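Local atomic coordinates of member of s1p family of ribosomal proteins (Pyrococcus furiosus, PDB entry 5YH1), a protein that binds manganese through its DHH domain, the part held in this chain, and probably acts as an exonuclease on nucleic acids. Residues Phe265-Lys268 against Gly274-Glu277; Lys301-Lys306 against Phe338-Pro343; Asn390-Ile395 against Ala431-Lys436; Pro363-Ala368 against Ala374-Ser379. All coordinates share one frame; numbering follows the deposited sequence.

Contact 1. Residues Phe265-Lys268 against Gly274-Glu277; sequences FYWK and GIIE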
loop_
_atom_site.group_PDB
_atom_site.type_symbol
_atom_site.label_atom_id
_atom_site.label_comp_id
_atom_site.label_asym_id
_atom_site.label_seq_id
_atom_site.Cartn_x
_atom_site.Cartn_y
_atom_site.Cartn_z
ATOM N N PHE A 265 -12.564 -8.547 1.968
ATOM C CA PHE A 265 -12.048 -7.530 2.874
ATOM C C PHE A 265 -10.545 -7.723 3.108
ATOM O O PHE A 265 -9.788 -6.759 3.122
ATOM C CB PHE A 265 -12.814 -7.566 4.209
ATOM C CG PHE A 265 -12.284 -6.608 5.243
ATOM C CD1 PHE A 265 -12.765 -5.308 5.315
ATOM C CD2 PHE A 265 -11.305 -7.010 6.149
ATOM C CE1 PHE A 265 -12.277 -4.424 6.269
ATOM C CE2 PHE A 265 -10.803 -6.126 7.094
ATOM C CZ PHE A 265 -11.291 -4.832 7.154
ATOM N N TYR A 266 -10.120 -8.972 3.270
ATOM C CA TYR A 266 -8.727 -9.264 3.584
ATOM C C TYR A 266 -7.806 -9.337 2.366
ATOM O O TYR A 266 -6.634 -8.983 2.476
ATOM C CB TYR A 266 -8.613 -10.537 4.425
ATOM C CG TYR A 266 -9.127 -10.360 5.835
ATOM C CD1 TYR A 266 -8.348 -9.738 6.821
ATOM C CD2 TYR A 266 -10.396 -10.797 6.185
ATOM C CE1 TYR A 266 -8.827 -9.575 8.116
ATOM C CE2 TYR A 266 -10.876 -10.643 7.476
ATOM C CZ TYR A 266 -10.094 -10.038 8.436
ATOM O OH TYR A 266 -10.603 -9.901 9.709
ATOM N N TRP A 267 -8.299 -9.782 1.212
ATOM C CA TRP A 267 -7.429 -9.812 0.043
ATOM C C TRP A 267 -7.411 -8.481 -0.728
ATOM O O TRP A 267 -6.620 -8.326 -1.642
ATOM C CB TRP A 267 -7.688 -11.034 -0.858
ATOM C CG TRP A 267 -8.948 -11.079 -1.664
ATOM C CD1 TRP A 267 -9.455 -10.093 -2.453
ATOM C CD2 TRP A 267 -9.819 -12.212 -1.831
ATOM N NE1 TRP A 267 -10.617 -10.521 -3.067
ATOM C CE2 TRP A 267 -10.861 -11.817 -2.705
ATOM C CE3 TRP A 267 -9.829 -13.512 -1.319
ATOM C CZ2 TRP A 267 -11.906 -12.673 -3.066
ATOM C CZ3 TRP A 267 -10.871 -14.367 -1.686
ATOM C CH2 TRP A 267 -11.893 -13.939 -2.545
ATOM N N LYS A 268 -8.303 -7.555 -0.367
ATOM C CA LYS A 268 -8.229 -6.139 -0.777
ATOM C C LYS A 268 -8.189 -5.899 -2.306
ATOM O O LYS A 268 -9.189 -6.101 -2.997
ATOM C CB LYS A 268 -7.034 -5.461 -0.083
ATOM C CG LYS A 268 -7.256 -5.126 1.385
ATOM C CD LYS A 268 -5.966 -4.659 2.062
ATOM C CE LYS A 268 -5.454 -3.315 1.541
ATOM N NZ LYS A 268 -5.966 -2.140 2.309
ATOM N N GLY A 274 -8.557 -18.325 -7.981
ATOM C CA GLY A 274 -8.132 -19.566 -7.352
ATOM C C GLY A 274 -8.923 -19.854 -6.098
ATOM O O GLY A 274 -8.914 -20.985 -5.605
ATOM N N ILE A 275 -9.601 -18.827 -5.579
ATOM C CA ILE A 275 -10.419 -18.949 -4.373
ATOM C C ILE A 275 -11.888 -18.627 -4.669
ATOM O O ILE A 275 -12.772 -19.416 -4.342
ATOM C CB ILE A 275 -9.914 -18.027 -3.245
ATOM C CG1 ILE A 275 -8.394 -18.182 -3.075
ATOM C CG2 ILE A 275 -10.627 -18.344 -1.935
ATOM C CD1 ILE A 275 -7.784 -17.283 -2.019
ATOM N N ILE A 276 -12.143 -17.467 -5.264
ATOM C CA ILE A 276 -13.515 -17.007 -5.500
ATOM C C ILE A 276 -14.347 -18.017 -6.323
ATOM O O ILE A 276 -15.517 -18.237 -6.025
ATOM C CB ILE A 276 -13.532 -15.586 -6.134
ATOM C CG1 ILE A 276 -14.947 -15.007 -6.185
ATOM C CG2 ILE A 276 -12.935 -15.585 -7.532
ATOM C CD1 ILE A 276 -15.548 -14.713 -4.834
ATOM N N GLU A 277 -13.735 -18.639 -7.331
ATOM C CA GLU A 277 -14.425 -19.621 -8.171
ATOM C C GLU A 277 -14.908 -20.829 -7.365
ATOM O O GLU A 277 -15.952 -21.415 -7.682
ATOM C CB GLU A 277 -13.529 -20.138 -9.304
ATOM C CG GLU A 277 -13.018 -19.077 -10.265
ATOM C CD GLU A 277 -11.691 -18.462 -9.840
ATOM O OE1 GLU A 277 -11.233 -18.700 -8.704
ATOM O OE2 GLU A 277 -11.107 -17.720 -10.650
#
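A 2.8 Å hydrogen bond from Gly-274 N to Glu-277 OE1 ties down the turn that presents Ile-275 and Ile-276 to the indole of Trp-267. The oxygen receives the N-H on its syn side, 16° out of the carboxylate plane. Gly-274 has a positive phi of 99°, where a beta carbon would press on the preceding carbonyl oxygen, so glycine suits this turn. Across the contact only carbon touches carbon. Trp-267 CZ3 lies 4.0 Å from Ile-275 CG2, the two side chains running alongside each other in opposite senses, while Trp-267 CH2 stands 4.3 Å from Ile-276 CB. Both isoleucines approach the six-membered ring obliquely. The tryptophan has CG between its backbone N and carbonyl carbon (chi1 72°), which swings the ring out from the last turn of helix 250-267 toward the start of helix 276-279. Its NE1 bonds Tyr-69 OH on helix 66-86. Tyr-69 also packs on Ile-276, whose side chain lies about 11 Å from that of the manganese ligand Asp-67. Leu-113 of the second subunit packs on Trp-267, and Tyr-154 of that subunit bonds Gly-274 O. A small apolar join results, the NE1 bond probably helping to fix how the indole is turned.

Contact 2. Residues Lys301-Lys306 against Phe338-Pro343; sequences KEKQEK and FEYPSP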
loop_
_atom_site.group_PDB
_atom_site.type_symbol
_atom_site.label_atom_id
_atom_site.label_comp_id
_atom_site.label_asym_id
_atom_site.label_seq_id
_atom_site.Cartn_x
_atom_site.Cartn_y
_atom_site.Cartn_z
ATOM N N LYS A 301 -19.217 -15.747 11.363
ATOM C CA LYS A 301 -20.352 -15.621 12.252
ATOM C C LYS A 301 -19.915 -15.237 13.650
ATOM O O LYS A 301 -20.557 -14.415 14.299
ATOM C CB LYS A 301 -21.130 -16.939 12.302
ATOM C CG LYS A 301 -22.322 -16.919 13.236
ATOM C CD LYS A 301 -22.972 -18.291 13.310
ATOM C CE LYS A 301 -24.355 -18.197 13.931
ATOM N NZ LYS A 301 -24.811 -19.506 14.463
ATOM N N GLU A 302 -18.841 -15.853 14.128
ATOM C CA GLU A 302 -18.355 -15.564 15.469
ATOM C C GLU A 302 -17.850 -14.123 15.587
ATOM O O GLU A 302 -18.115 -13.457 16.587
ATOM C CB GLU A 302 -17.256 -16.546 15.877
ATOM C CG GLU A 302 -16.840 -16.414 17.337
ATOM C CD GLU A 302 -15.751 -17.397 17.720
ATOM O OE1 GLU A 302 -14.722 -17.469 17.012
ATOM O OE2 GLU A 302 -15.920 -18.101 18.734
ATOM N N LYS A 303 -17.134 -13.635 14.575
ATOM C CA LYS A 303 -16.692 -12.234 14.584
ATOM C C LYS A 303 -17.863 -11.271 14.654
ATOM O O LYS A 303 -17.838 -10.312 15.419
ATOM C CB LYS A 303 -15.887 -11.892 13.340
ATOM C CG LYS A 303 -14.496 -12.475 13.308
ATOM C CD LYS A 303 -13.790 -12.010 12.047
ATOM C CE LYS A 303 -12.464 -12.712 11.884
ATOM N NZ LYS A 303 -11.646 -12.104 10.799
ATOM N N GLN A 304 -18.893 -11.519 13.851
ATOM C CA GLN A 304 -20.061 -10.637 13.854
ATOM C C GLN A 304 -20.770 -10.640 15.207
ATOM O O GLN A 304 -21.127 -9.585 15.718
ATOM C CB GLN A 304 -21.023 -11.001 12.723
ATOM C CG GLN A 304 -20.449 -10.714 11.343
ATOM C CD GLN A 304 -21.445 -10.946 10.219
ATOM O OE1 GLN A 304 -22.634 -11.083 10.457
ATOM N NE2 GLN A 304 -20.957 -10.985 8.988
ATOM N N GLU A 305 -20.962 -11.821 15.794
ATOM C CA GLU A 305 -21.610 -11.925 17.105
ATOM C C GLU A 305 -20.814 -11.242 18.207
ATOM O O GLU A 305 -21.385 -10.561 19.056
ATOM C CB GLU A 305 -21.832 -13.391 17.484
ATOM C CG GLU A 305 -22.927 -14.038 16.669
ATOM C CD GLU A 305 -23.054 -15.528 16.911
ATOM O OE1 GLU A 305 -22.103 -16.164 17.424
ATOM O OE2 GLU A 305 -24.122 -16.064 16.567
ATOM N N LYS A 306 -19.499 -11.440 18.186
ATOM C CA LYS A 306 -18.598 -10.822 19.164
ATOM C C LYS A 306 -18.669 -9.307 19.075
ATOM O O LYS A 306 -18.834 -8.628 20.085
ATOM C CB LYS A 306 -17.142 -11.242 18.913
ATOM C CG LYS A 306 -16.471 -11.955 20.068
ATOM C CD LYS A 306 -16.680 -13.464 19.983
ATOM N N PHE A 338 -9.975 -0.375 11.772
ATOM C CA PHE A 338 -9.190 -1.116 10.774
ATOM C C PHE A 338 -9.408 -2.629 10.730
ATOM O O PHE A 338 -8.719 -3.320 9.992
ATOM C CB PHE A 338 -7.688 -0.808 10.899
ATOM C CG PHE A 338 -7.353 0.650 10.732
ATOM C CD1 PHE A 338 -7.611 1.302 9.530
ATOM C CD2 PHE A 338 -6.782 1.369 11.772
ATOM C CE1 PHE A 338 -7.312 2.646 9.370
ATOM C CE2 PHE A 338 -6.481 2.715 11.619
ATOM C CZ PHE A 338 -6.747 3.353 10.415
ATOM N N GLU A 339 -10.357 -3.153 11.491
ATOM C CA GLU A 339 -10.595 -4.591 11.500
ATOM C C GLU A 339 -11.924 -4.916 10.855
ATOM O O GLU A 339 -12.784 -4.055 10.727
ATOM C CB GLU A 339 -10.609 -5.116 12.928
ATOM C CG GLU A 339 -9.263 -5.080 13.622
ATOM C CD GLU A 339 -9.379 -5.492 15.072
ATOM O OE1 GLU A 339 -10.037 -6.518 15.349
ATOM O OE2 GLU A 339 -8.830 -4.786 15.936
ATOM N N TYR A 340 -12.087 -6.168 10.448
ATOM C CA TYR A 340 -13.393 -6.656 10.053
ATOM C C TYR A 340 -14.283 -6.643 11.298
ATOM O O TYR A 340 -13.881 -7.147 12.333
ATOM C CB TYR A 340 -13.300 -8.067 9.491
ATOM C CG TYR A 340 -14.635 -8.639 9.097
ATOM C CD1 TYR A 340 -15.414 -9.316 10.023
ATOM C CD2 TYR A 340 -15.129 -8.488 7.803
ATOM C CE1 TYR A 340 -16.645 -9.838 9.676
ATOM C CE2 TYR A 340 -16.359 -9.012 7.444
ATOM C CZ TYR A 340 -17.116 -9.685 8.389
ATOM O OH TYR A 340 -18.347 -10.210 8.059
ATOM N N PRO A 341 -15.499 -6.087 11.204
ATOM C CA PRO A 341 -16.147 -5.491 10.045
ATOM C C PRO A 341 -15.890 -3.990 9.896
ATOM O O PRO A 341 -15.829 -3.282 10.884
ATOM C CB PRO A 341 -17.630 -5.744 10.323
ATOM C CG PRO A 341 -17.729 -5.683 11.810
ATOM C CD PRO A 341 -16.447 -6.273 12.321
ATOM N N SER A 342 -15.764 -3.523 8.656
ATOM C CA SER A 342 -15.706 -2.088 8.352
ATOM C C SER A 342 -16.937 -1.347 8.917
ATOM O O SER A 342 -17.956 -1.971 9.220
ATOM C CB SER A 342 -15.633 -1.877 6.838
ATOM O OG SER A 342 -16.876 -2.197 6.199
ATOM N N PRO A 343 -16.848 -0.014 9.057
ATOM C CA PRO A 343 -17.999 0.778 9.516
ATOM C C PRO A 343 -19.281 0.527 8.719
ATOM O O PRO A 343 -20.353 0.396 9.307
ATOM C CB PRO A 343 -17.522 2.215 9.336
ATOM C CG PRO A 343 -16.042 2.131 9.532
ATOM C CD PRO A 343 -15.631 0.814 8.929
#
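Helix 286-311 brings Lys-303 and Gln-304 up to an irregular loop at Tyr-340 and Pro-341, the CA atoms of Gln-304 and Pro-341 being 7.5 Å apart. The loop holds an aromatic-cis-proline pair: the Tyr-340 to Pro-341 peptide is cis, and Pro-341 CB sits over the centre of the tyrosine ring, 4.1 Å above its plane. Tyr-340 carries its CG anti to the backbone N (chi1 178°), which sends the ring across to the helix. There Tyr-340 OH accepts a hydrogen bond from Gln-304 NE2 at 2.9 Å, with an N-H...O angle of 159°. The donor comes in at the ring edge, and the hydroxyl lies close to the amide plane; ring and amide are turned 28° apart. Gln-304 NE2 also bonds Glu-258 OE1. A leucine in place of this glutamine would probably leave both the tyrosine hydroxyl and the Glu-258 carboxylate without this shared donor. His-262 meets the Tyr-340 ring edge-to-face, linking in helix 250-267. Lys-303 crosses the tyrosine obliquely on its extended chain, and its NZ is bonded by Tyr-266 OH and His-262 NE2. On the way there, Lys-303 CD passes 3.7 Å from Tyr-340 CD1.

Contact 3. Residues Asn390-Ile395 against Ala431-Lys436; sequences NKIVKI and AKEVLK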
loop_
_atom_site.group_PDB
_atom_site.type_symbol
_atom_site.label_atom_id
_atom_site.label_comp_id
_atom_site.label_asym_id
_atom_site.label_seq_id
_atom_site.Cartn_x
_atom_site.Cartn_y
_atom_site.Cartn_z
ATOM N N ASN A 390 -30.855 11.450 -0.205
ATOM C CA ASN A 390 -30.324 12.433 -1.168
ATOM C C ASN A 390 -30.931 13.815 -0.966
ATOM O O ASN A 390 -30.215 14.811 -0.999
ATOM C CB ASN A 390 -30.514 11.963 -2.611
ATOM C CG ASN A 390 -29.735 10.696 -2.913
ATOM O OD1 ASN A 390 -28.561 10.583 -2.576
ATOM N ND2 ASN A 390 -30.391 9.727 -3.531
ATOM N N LYS A 391 -32.238 13.871 -0.719
ATOM C CA LYS A 391 -32.906 15.142 -0.417
ATOM C C LYS A 391 -32.404 15.733 0.888
ATOM O O LYS A 391 -32.214 16.939 0.989
ATOM C CB LYS A 391 -34.428 14.972 -0.328
ATOM C CG LYS A 391 -35.090 14.746 -1.670
ATOM C CD LYS A 391 -36.581 14.470 -1.533
ATOM C CE LYS A 391 -37.178 14.051 -2.873
ATOM N NZ LYS A 391 -38.525 13.426 -2.735
ATOM N N ILE A 392 -32.214 14.884 1.898
ATOM C CA ILE A 392 -31.756 15.362 3.200
ATOM C C ILE A 392 -30.337 15.915 3.095
ATOM O O ILE A 392 -30.042 16.945 3.684
ATOM C CB ILE A 392 -31.887 14.280 4.295
ATOM C CG1 ILE A 392 -33.374 14.105 4.635
ATOM C CG2 ILE A 392 -31.107 14.666 5.549
ATOM C CD1 ILE A 392 -33.692 12.908 5.488
ATOM N N VAL A 393 -29.487 15.253 2.318
ATOM C CA VAL A 393 -28.107 15.703 2.116
ATOM C C VAL A 393 -28.062 17.070 1.432
ATOM O O VAL A 393 -27.295 17.940 1.850
ATOM C CB VAL A 393 -27.282 14.676 1.312
ATOM C CG1 VAL A 393 -25.955 15.269 0.850
ATOM C CG2 VAL A 393 -27.042 13.429 2.145
ATOM N N LYS A 394 -28.874 17.254 0.389
ATOM C CA LYS A 394 -28.992 18.556 -0.273
ATOM C C LYS A 394 -29.445 19.621 0.728
ATOM O O LYS A 394 -28.878 20.719 0.776
ATOM C CB LYS A 394 -29.967 18.496 -1.456
ATOM C CG LYS A 394 -29.493 17.624 -2.609
ATOM N N ILE A 395 -30.450 19.298 1.539
ATOM C CA ILE A 395 -30.901 20.231 2.574
ATOM C C ILE A 395 -29.740 20.594 3.519
ATOM O O ILE A 395 -29.525 21.768 3.817
ATOM C CB ILE A 395 -32.110 19.681 3.371
ATOM C CG1 ILE A 395 -33.375 19.692 2.499
ATOM C CG2 ILE A 395 -32.361 20.499 4.631
ATOM C CD1 ILE A 395 -34.544 18.923 3.092
ATOM N N ALA A 431 -30.633 15.014 12.433
ATOM C CA ALA A 431 -31.649 14.510 13.357
ATOM C C ALA A 431 -32.937 15.351 13.302
ATOM O O ALA A 431 -34.037 14.809 13.424
ATOM C CB ALA A 431 -31.097 14.448 14.768
ATOM N N LYS A 432 -32.803 16.663 13.097
ATOM C CA LYS A 432 -33.970 17.544 13.018
ATOM C C LYS A 432 -34.777 17.243 11.769
ATOM O O LYS A 432 -36.005 17.280 11.804
ATOM C CB LYS A 432 -33.575 19.028 13.033
ATOM N N GLU A 433 -34.094 16.944 10.668
ATOM C CA GLU A 433 -34.781 16.573 9.439
ATOM C C GLU A 433 -35.578 15.270 9.596
ATOM O O GLU A 433 -36.636 15.115 8.977
ATOM C CB GLU A 433 -33.797 16.434 8.276
ATOM C CG GLU A 433 -33.170 17.750 7.841
ATOM C CD GLU A 433 -34.200 18.825 7.514
ATOM O OE1 GLU A 433 -34.129 19.913 8.119
ATOM O OE2 GLU A 433 -35.087 18.573 6.668
ATOM N N VAL A 434 -35.060 14.344 10.406
ATOM C CA VAL A 434 -35.734 13.073 10.660
ATOM C C VAL A 434 -36.948 13.298 11.564
ATOM O O VAL A 434 -38.020 12.781 11.269
ATOM C CB VAL A 434 -34.776 12.015 11.257
ATOM C CG1 VAL A 434 -35.534 10.755 11.644
ATOM C CG2 VAL A 434 -33.684 11.667 10.250
ATOM N N LEU A 435 -36.780 14.075 12.638
ATOM C CA LEU A 435 -37.901 14.489 13.502
ATOM C C LEU A 435 -39.068 15.111 12.729
ATOM O O LEU A 435 -40.217 14.876 13.062
ATOM C CB LEU A 435 -37.448 15.507 14.550
ATOM C CG LEU A 435 -36.892 14.950 15.859
ATOM C CD1 LEU A 435 -36.050 16.011 16.559
ATOM C CD2 LEU A 435 -38.018 14.470 16.762
ATOM N N LYS A 436 -38.754 15.908 11.712
ATOM C CA LYS A 436 -39.756 16.647 10.942
ATOM C C LYS A 436 -40.484 15.812 9.889
ATOM O O LYS A 436 -41.451 16.282 9.295
ATOM C CB LYS A 436 -39.102 17.859 10.256
ATOM C CG LYS A 436 -38.700 18.961 11.226
ATOM C CD LYS A 436 -37.635 19.893 10.658
ATOM C CE LYS A 436 -37.988 20.436 9.283
ATOM N NZ LYS A 436 -36.853 21.218 8.721
#
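Buried Ile-392 and the stem of Glu-433 form the packed inner part of this helix-to-helix contact. Ile-392 CG2 stands 4.2 Å from Glu-433 CB, and these two residues have the nearest CA atoms, 7.0 Å apart. Phe-387 is a further neighbour of Ile-392. One helical turn on, partly exposed Ile-395 belongs to the outer side, yet it makes the nearest approach: Ile-395 CD1 lies 3.6 Å from Glu-433 OE2, and Ile-395 CG2 comes within 3.8 Å of Glu-433 CD, two methyl groups resting against the carboxylate. A bend at chi2 (-54°) folds the glutamate so that its carboxylate lies beside Ile-395. The same outer side is polar. Exposed Lys-436 reaches back along its own segment to make a 3.1 Å salt bridge from Lys-436 NZ to Glu-433 OE1, arriving on the syn side but 30° out of the carboxylate plane. Lys-399 NZ adds a long, weak ion pair to that oxygen; together these lysines would probably help to keep the glutamate ionised. With an alanine at this place, Lys-436 is likely to lose its mate, and a gap would probably open beside Ile-395. At the start of helix 389-399, Asn-390 ND2 bonds Gly-409 O, in the Gly-Gly-Gly-His sequence. Paired helices 389-399 and 423-435, together with that sequence and the mixed sheet, are consistent with a DHHA1-type C-terminal domain.

Contact 4. Residues Pro363-Ala368 against Ala374-Ser379; sequences PILTLA and AVVRAS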
loop_
_atom_site.group_PDB
_atom_site.type_symbol
_atom_site.label_atom_id
_atom_site.label_comp_id
_atom_site.label_asym_id
_atom_site.label_seq_id
_atom_site.Cartn_x
_atom_site.Cartn_y
_atom_site.Cartn_z
ATOM N N PRO A 363 -40.558 1.524 11.130
ATOM C CA PRO A 363 -39.686 2.604 10.641
ATOM C C PRO A 363 -38.395 2.710 11.455
ATOM O O PRO A 363 -38.408 3.230 12.580
ATOM C CB PRO A 363 -40.548 3.858 10.820
ATOM C CG PRO A 363 -41.440 3.522 11.974
ATOM C CD PRO A 363 -41.724 2.052 11.862
ATOM N N ILE A 364 -37.301 2.195 10.894
ATOM C CA ILE A 364 -36.009 2.171 11.598
ATOM C C ILE A 364 -34.945 2.898 10.796
ATOM O O ILE A 364 -34.735 2.601 9.621
ATOM C CB ILE A 364 -35.499 0.738 11.860
ATOM C CG1 ILE A 364 -36.544 -0.080 12.631
ATOM C CG2 ILE A 364 -34.197 0.782 12.651
ATOM C CD1 ILE A 364 -36.216 -1.557 12.726
ATOM N N LEU A 365 -34.276 3.836 11.457
ATOM C CA LEU A 365 -33.179 4.597 10.867
ATOM C C LEU A 365 -31.942 4.460 11.730
ATOM O O LEU A 365 -31.939 4.878 12.884
ATOM C CB LEU A 365 -33.557 6.071 10.741
ATOM C CG LEU A 365 -32.603 6.933 9.908
ATOM C CD1 LEU A 365 -32.582 6.512 8.447
ATOM C CD2 LEU A 365 -33.033 8.387 10.008
ATOM N N THR A 366 -30.896 3.872 11.160
ATOM C CA THR A 366 -29.648 3.643 11.870
ATOM C C THR A 366 -28.569 4.553 11.311
ATOM O O THR A 366 -28.277 4.532 10.118
ATOM C CB THR A 366 -29.213 2.171 11.776
ATOM O OG1 THR A 366 -30.180 1.343 12.445
ATOM C CG2 THR A 366 -27.846 1.958 12.436
ATOM N N LEU A 367 -27.996 5.368 12.185
ATOM C CA LEU A 367 -26.944 6.310 11.807
ATOM C C LEU A 367 -25.655 5.941 12.535
ATOM O O LEU A 367 -25.570 6.067 13.752
ATOM C CB LEU A 367 -27.374 7.714 12.197
ATOM C CG LEU A 367 -26.325 8.814 12.036
ATOM C CD1 LEU A 367 -26.185 9.186 10.575
ATOM C CD2 LEU A 367 -26.735 10.022 12.863
ATOM N N ALA A 368 -24.657 5.485 11.788
ATOM C CA ALA A 368 -23.354 5.136 12.357
ATOM C C ALA A 368 -22.324 6.154 11.913
ATOM O O ALA A 368 -22.087 6.293 10.721
ATOM C CB ALA A 368 -22.937 3.751 11.901
ATOM N N ALA A 374 -20.697 9.539 8.089
ATOM C CA ALA A 374 -21.793 8.809 8.711
ATOM C C ALA A 374 -22.348 7.851 7.687
ATOM O O ALA A 374 -22.433 8.194 6.512
ATOM C CB ALA A 374 -22.872 9.762 9.202
ATOM N N VAL A 375 -22.677 6.640 8.126
ATOM C CA VAL A 375 -23.381 5.675 7.296
ATOM C C VAL A 375 -24.825 5.624 7.771
ATOM O O VAL A 375 -25.080 5.599 8.964
ATOM C CB VAL A 375 -22.741 4.280 7.376
ATOM C CG1 VAL A 375 -23.527 3.280 6.538
ATOM C CG2 VAL A 375 -21.300 4.347 6.888
ATOM N N VAL A 376 -25.756 5.647 6.821
ATOM C CA VAL A 376 -27.181 5.738 7.105
ATOM C C VAL A 376 -27.892 4.531 6.514
ATOM O O VAL A 376 -27.683 4.195 5.354
ATOM C CB VAL A 376 -27.800 7.009 6.499
ATOM C CG1 VAL A 376 -29.294 7.083 6.816
ATOM C CG2 VAL A 376 -27.086 8.252 7.017
ATOM N N ARG A 377 -28.718 3.877 7.321
ATOM C CA ARG A 377 -29.546 2.768 6.849
ATOM C C ARG A 377 -30.978 2.944 7.311
ATOM O O ARG A 377 -31.230 3.211 8.479
ATOM C CB ARG A 377 -28.975 1.442 7.325
ATOM C CG ARG A 377 -27.764 1.039 6.514
ATOM C CD ARG A 377 -26.951 -0.036 7.184
ATOM N NE ARG A 377 -26.436 -0.977 6.194
ATOM C CZ ARG A 377 -25.228 -0.942 5.639
ATOM N NH1 ARG A 377 -24.352 -0.001 5.951
ATOM N NH2 ARG A 377 -24.887 -1.873 4.758
ATOM N N ALA A 378 -31.901 2.825 6.362
ATOM C CA ALA A 378 -33.328 3.005 6.585
ATOM C C ALA A 378 -34.054 1.712 6.238
ATOM O O ALA A 378 -33.873 1.176 5.154
ATOM C CB ALA A 378 -33.844 4.132 5.712
ATOM N N SER A 379 -34.859 1.196 7.160
ATOM C CA SER A 379 -35.716 0.044 6.858
ATOM C C SER A 379 -36.818 0.419 5.861
ATOM O O SER A 379 -37.114 1.602 5.652
ATOM C CB SER A 379 -36.368 -0.474 8.133
ATOM O OG SER A 379 -37.252 0.502 8.646
#
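Leu-365, Leu-367, Val-376 and Ala-378 cover one face of this two-stranded ribbon, and Thr-366, Ala-368, Val-375 and Arg-377 the other. On the leucine face, Leu-367 CD1 lies 3.6 Å from Ala-374 CB and also touches Val-376 CG2. Leu-365 CD1 reaches Val-376 CG1, the other branch, at 3.7 Å. With CG anti to the backbone N (chi1 -169° and 173°) and CD1 turned by chi2, each leucine lays CD1 against the partner strand; Phe-430 of helix 423-435 closes over Leu-365 and Val-376. Along the edges, strand 325-330 bonds to 363-368, and strand 413-417 flanks 374-379. The two segments form an antiparallel beta hairpin, their axes at 168°, within a six-stranded mixed sheet. Thr-366 and Arg-377 are a hydrogen-bonded pair (Thr-366 N to Arg-377 O 2.8 Å), as are Ala-368 and Val-375 (Val-375 N to Ala-368 O 2.7 Å). At the open end of the hairpin Ser-379 N bonds Ile-364 O, while Ile-364 N donates to Ser-379 OG at 2.8 Å. That hydroxyl also bonds Ser-362 O. On the opposite face Thr-366 OG1 is held by His-351 ND1 and Asn-327 ND2, and the Arg-377 side chain comes within about 9 Å of that of the manganese ligand Asp-229.

How the contacts relate
Along the chain the order is contact 1, contact 2, contact 4, contact 3. Contacts 1 and 2 have centres about 17 Å apart and touch: Phe-265 and Tyr-266 pack on the 338-343 loop. Contacts 3 and 4 are closer, about 12 Å between centres, with Val-434 of helix 423-435 packed on Leu-365 of the mixed sheet. Contact 2 lies between contacts 1 and 4, its nearest atoms about 5 Å from contact 4, while the centres of contacts 1 and 3 are about 38 Å apart. The series thus runs from the helices of contacts 1 and 2 to the C-terminal sheet and its covering helices; the side chains of Ile-276 and Arg-377 come within about 14 and 12 Å of the manganese.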